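Local coordinates for protein iron Super-Oxide Dismutase (PDB 2AWP) that probably uses an iron ion to dismute superoxide radicals into hydrogen peroxide and molecular oxygen, protecting the parasite from oxidative damage, at residues 93-101 and 126-136. Sequence-based numbering, arbitrary orientation.
Sequences IKEKIQEDF and LVLNNNNKLVI
D100 meets L134 where the last turn of helix 93-101 crosses edge strand 134-136, the two axes 8.4 Å apart and inclined at 70°. Strands 126-129 and 134-136 form a beta hairpin, closed by a type I turn from N129 to N132; N129 OD1 accepts the backbone N-H groups of N131 and K133 from opposite faces of its plane. L134 N donates a hydrogen bond to D100 OD2 (2.8 Å), nearly straight at 167° but from above the carboxylate plane. One turn earlier K96, with CG anti to its backbone N (chi1 -168°) and a bend at chi2, sends NZ to N132 O at 2.8 Å. On the way its CG presses on L134 CD1 (3.4 Å, tight for two carbons), while its chain crosses L128 at about a right angle, CE against CD1. I93 CD1 lies 3.6 Å from L134 CD1. F101 lays CE2 against L134 CB at 3.6 Å, and its ring also reaches L126 and I136. Water links D100 O to L134 O. The helix is therefore fastened to the hairpin of the C-terminal domain by an apolar centre with polar bonds beside it, where K96, through a long salt bridge, and K133, through water, probably favour a charged D100.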
loop_
_atom_site.group_PDB
_atom_site.type_symbol
_atom_site.label_atom_id
_atom_site.label_comp_id
_atom_site.label_asym_id
_atom_site.label_seq_id
_atom_site.Cartn_x
_atom_site.Cartn_y
_atom_site.Cartn_z
ATOM N N ILE A 93 3.880 -31.496 -0.403
ATOM C CA ILE A 93 2.974 -30.411 -0.762
ATOM C C ILE A 93 2.105 -30.672 -2.014
ATOM O O ILE A 93 0.972 -30.220 -2.103
ATOM C CB ILE A 93 3.743 -29.039 -0.877
ATOM C CG1 ILE A 93 2.759 -27.867 -1.012
ATOM C CG2 ILE A 93 4.711 -29.033 -2.079
ATOM C CD1 ILE A 93 1.966 -27.610 0.257
ATOM N N LYS A 94 2.632 -31.398 -2.987
ATOM C CA LYS A 94 1.838 -31.770 -4.152
ATOM C C LYS A 94 0.571 -32.564 -3.748
ATOM O O LYS A 94 -0.537 -32.297 -4.228
ATOM C CB LYS A 94 2.700 -32.641 -5.052
ATOM C CG LYS A 94 2.007 -33.193 -6.267
ATOM C CD LYS A 94 2.980 -34.127 -6.976
ATOM C CE LYS A 94 2.682 -34.211 -8.438
ATOM N NZ LYS A 94 2.729 -32.878 -9.152
ATOM N N GLU A 95 0.764 -33.570 -2.911
ATOM C CA GLU A 95 -0.329 -34.447 -2.498
ATOM C C GLU A 95 -1.312 -33.707 -1.588
ATOM O O GLU A 95 -2.509 -33.860 -1.729
ATOM C CB GLU A 95 0.215 -35.725 -1.857
ATOM C CG GLU A 95 1.103 -36.571 -2.795
ATOM C CD GLU A 95 2.176 -37.375 -2.037
ATOM O OE1 GLU A 95 1.805 -38.167 -1.130
ATOM O OE2 GLU A 95 3.391 -37.206 -2.330
ATOM N N LYS A 96 -0.802 -32.862 -0.695
ATOM C CA LYS A 96 -1.621 -32.039 0.202
ATOM C C LYS A 96 -2.491 -31.042 -0.573
ATOM O O LYS A 96 -3.674 -30.826 -0.229
ATOM C CB LYS A 96 -0.734 -31.281 1.218
ATOM C CG LYS A 96 -1.512 -30.619 2.369
ATOM C CD LYS A 96 -1.984 -31.607 3.404
ATOM C CE LYS A 96 -2.823 -30.906 4.464
ATOM N NZ LYS A 96 -3.604 -31.857 5.271
ATOM N N ILE A 97 -1.913 -30.424 -1.602
ATOM C CA ILE A 97 -2.684 -29.547 -2.478
ATOM C C ILE A 97 -3.791 -30.312 -3.235
ATOM O O ILE A 97 -4.945 -29.843 -3.366
ATOM C CB ILE A 97 -1.741 -28.760 -3.486
ATOM C CG1 ILE A 97 -1.025 -27.620 -2.728
ATOM C CG2 ILE A 97 -2.562 -28.228 -4.657
ATOM C CD1 ILE A 97 0.160 -26.935 -3.454
ATOM N N GLN A 98 -3.440 -31.484 -3.757
ATOM C CA GLN A 98 -4.464 -32.359 -4.368
ATOM C C GLN A 98 -5.627 -32.582 -3.390
ATOM O O GLN A 98 -6.787 -32.466 -3.765
ATOM C CB GLN A 98 -3.864 -33.712 -4.811
ATOM C CG GLN A 98 -2.894 -33.610 -5.984
ATOM C CD GLN A 98 -1.963 -34.804 -6.103
ATOM O OE1 GLN A 98 -1.970 -35.708 -5.249
ATOM N NE2 GLN A 98 -1.146 -34.817 -7.169
ATOM N N GLU A 99 -5.316 -32.908 -2.136
ATOM C CA GLU A 99 -6.342 -33.247 -1.162
ATOM C C GLU A 99 -7.243 -32.072 -0.845
ATOM O O GLU A 99 -8.475 -32.211 -0.748
ATOM C CB GLU A 99 -5.692 -33.747 0.132
ATOM C CG GLU A 99 -5.057 -35.098 -0.001
ATOM C CD GLU A 99 -4.266 -35.490 1.240
ATOM O OE1 GLU A 99 -4.474 -34.851 2.299
ATOM O OE2 GLU A 99 -3.436 -36.424 1.155
ATOM N N ASP A 100 -6.627 -30.896 -0.686
ATOM C CA ASP A 100 -7.329 -29.757 -0.127
ATOM C C ASP A 100 -7.878 -28.805 -1.196
ATOM O O ASP A 100 -8.795 -28.040 -0.917
ATOM C CB ASP A 100 -6.425 -29.045 0.918
ATOM C CG ASP A 100 -6.097 -29.943 2.113
ATOM O OD1 ASP A 100 -6.743 -31.015 2.273
ATOM O OD2 ASP A 100 -5.176 -29.610 2.879
ATOM N N PHE A 101 -7.344 -28.861 -2.417
ATOM C CA PHE A 101 -7.853 -28.004 -3.507
ATOM C C PHE A 101 -8.349 -28.787 -4.711
ATOM O O PHE A 101 -8.964 -28.207 -5.605
ATOM C CB PHE A 101 -6.796 -26.942 -3.952
ATOM C CG PHE A 101 -6.379 -26.007 -2.841
ATOM C CD1 PHE A 101 -7.112 -24.864 -2.567
ATOM C CD2 PHE A 101 -5.279 -26.291 -2.054
ATOM C CE1 PHE A 101 -6.744 -23.987 -1.538
ATOM C CE2 PHE A 101 -4.889 -25.416 -0.992
ATOM C CZ PHE A 101 -5.630 -24.279 -0.731
ATOM N N LEU A 126 -0.414 -19.159 1.565
ATOM C CA LEU A 126 -0.859 -20.525 1.687
ATOM C C LEU A 126 -0.541 -20.885 3.124
ATOM O O LEU A 126 0.590 -20.661 3.584
ATOM C CB LEU A 126 -0.126 -21.470 0.722
ATOM C CG LEU A 126 -0.487 -22.954 0.890
ATOM C CD1 LEU A 126 -1.960 -23.205 0.574
ATOM C CD2 LEU A 126 0.455 -23.798 0.008
ATOM N N VAL A 127 -1.545 -21.409 3.836
ATOM C CA VAL A 127 -1.369 -21.744 5.259
ATOM C C VAL A 127 -1.956 -23.122 5.561
ATOM O O VAL A 127 -2.892 -23.557 4.900
ATOM C CB VAL A 127 -1.963 -20.681 6.266
ATOM C CG1 VAL A 127 -1.801 -19.220 5.766
ATOM C CG2 VAL A 127 -3.402 -20.963 6.602
ATOM N N LEU A 128 -1.363 -23.806 6.534
ATOM C CA LEU A 128 -2.024 -24.952 7.129
ATOM C C LEU A 128 -2.859 -24.409 8.277
ATOM O O LEU A 128 -2.328 -23.940 9.263
ATOM C CB LEU A 128 -1.012 -25.982 7.636
ATOM C CG LEU A 128 -1.595 -27.329 8.088
ATOM C CD1 LEU A 128 -2.046 -28.171 6.873
ATOM C CD2 LEU A 128 -0.588 -28.109 9.005
ATOM N N ASN A 129 -4.176 -24.500 8.132
ATOM C CA ASN A 129 -5.068 -23.948 9.142
ATOM C C ASN A 129 -5.114 -24.789 10.433
ATOM O O ASN A 129 -4.448 -25.829 10.558
ATOM C CB ASN A 129 -6.449 -23.626 8.537
ATOM C CG ASN A 129 -7.347 -24.857 8.351
ATOM O OD1 ASN A 129 -7.056 -25.960 8.827
ATOM N ND2 ASN A 129 -8.439 -24.671 7.616
ATOM N N ASN A 130 -5.878 -24.315 11.406
ATOM C CA ASN A 130 -5.914 -24.963 12.723
ATOM C C ASN A 130 -6.741 -26.277 12.710
ATOM O O ASN A 130 -6.885 -26.941 13.746
ATOM C CB ASN A 130 -6.393 -23.966 13.777
ATOM C CG ASN A 130 -5.488 -22.739 13.864
ATOM O OD1 ASN A 130 -4.255 -22.851 13.776
ATOM N ND2 ASN A 130 -6.101 -21.560 14.029
ATOM N N ASN A 131 -7.230 -26.647 11.519
ATOM C CA ASN A 131 -7.882 -27.942 11.264
ATOM C C ASN A 131 -7.033 -28.847 10.331
ATOM O O ASN A 131 -7.558 -29.775 9.708
ATOM C CB ASN A 131 -9.330 -27.678 10.771
ATOM C CG ASN A 131 -10.125 -28.946 10.415
ATOM O OD1 ASN A 131 -10.735 -29.005 9.346
ATOM N ND2 ASN A 131 -10.148 -29.936 11.308
ATOM N N ASN A 132 -5.728 -28.566 10.231
ATOM C CA ASN A 132 -4.794 -29.397 9.441
ATOM C C ASN A 132 -5.106 -29.353 7.937
ATOM O O ASN A 132 -4.759 -30.276 7.232
ATOM C CB ASN A 132 -4.834 -30.873 9.937
ATOM C CG ASN A 132 -3.488 -31.594 9.797
ATOM O OD1 ASN A 132 -3.397 -32.686 9.192
ATOM N ND2 ASN A 132 -2.437 -30.995 10.362
ATOM N N LYS A 133 -5.822 -28.322 7.470
ATOM C CA LYS A 133 -6.145 -28.187 6.039
ATOM C C LYS A 133 -5.423 -26.995 5.426
ATOM O O LYS A 133 -5.413 -25.905 6.022
ATOM C CB LYS A 133 -7.646 -27.970 5.805
ATOM C CG LYS A 133 -8.589 -29.065 6.322
ATOM C CD LYS A 133 -8.258 -30.429 5.802
ATOM C CE LYS A 133 -9.496 -31.344 5.919
ATOM N NZ LYS A 133 -9.139 -32.713 5.523
ATOM N N LEU A 134 -4.900 -27.168 4.209
ATOM C CA LEU A 134 -4.357 -26.023 3.448
ATOM C C LEU A 134 -5.469 -25.087 3.009
ATOM O O LEU A 134 -6.451 -25.500 2.412
ATOM C CB LEU A 134 -3.568 -26.460 2.200
ATOM C CG LEU A 134 -2.237 -27.192 2.397
ATOM C CD1 LEU A 134 -1.596 -27.508 1.025
ATOM C CD2 LEU A 134 -1.284 -26.415 3.281
ATOM N N VAL A 135 -5.292 -23.805 3.289
ATOM C CA VAL A 135 -6.201 -22.811 2.780
ATOM C C VAL A 135 -5.407 -21.587 2.283
ATOM O O VAL A 135 -4.210 -21.435 2.581
ATOM C CB VAL A 135 -7.253 -22.410 3.847
ATOM C CG1 VAL A 135 -8.114 -23.660 4.302
ATOM C CG2 VAL A 135 -6.599 -21.696 5.038
ATOM N N ILE A 136 -6.091 -20.713 1.563
ATOM C CA ILE A 136 -5.531 -19.448 1.124
ATOM C C ILE A 136 -6.093 -18.343 2.009
ATOM O O ILE A 136 -7.293 -18.285 2.237
ATOM C CB ILE A 136 -5.902 -19.133 -0.356
ATOM C CG1 ILE A 136 -5.257 -20.125 -1.308
ATOM C CG2 ILE A 136 -5.487 -17.717 -0.725
ATOM C CD1 ILE A 136 -5.991 -20.195 -2.673
HETATM O O HOH W 1 -1.963 -34.152 6.361
HETATM O O HOH W 2 -8.723 -26.042 1.303
HETATM O O HOH W 3 -9.177 -32.025 2.683
#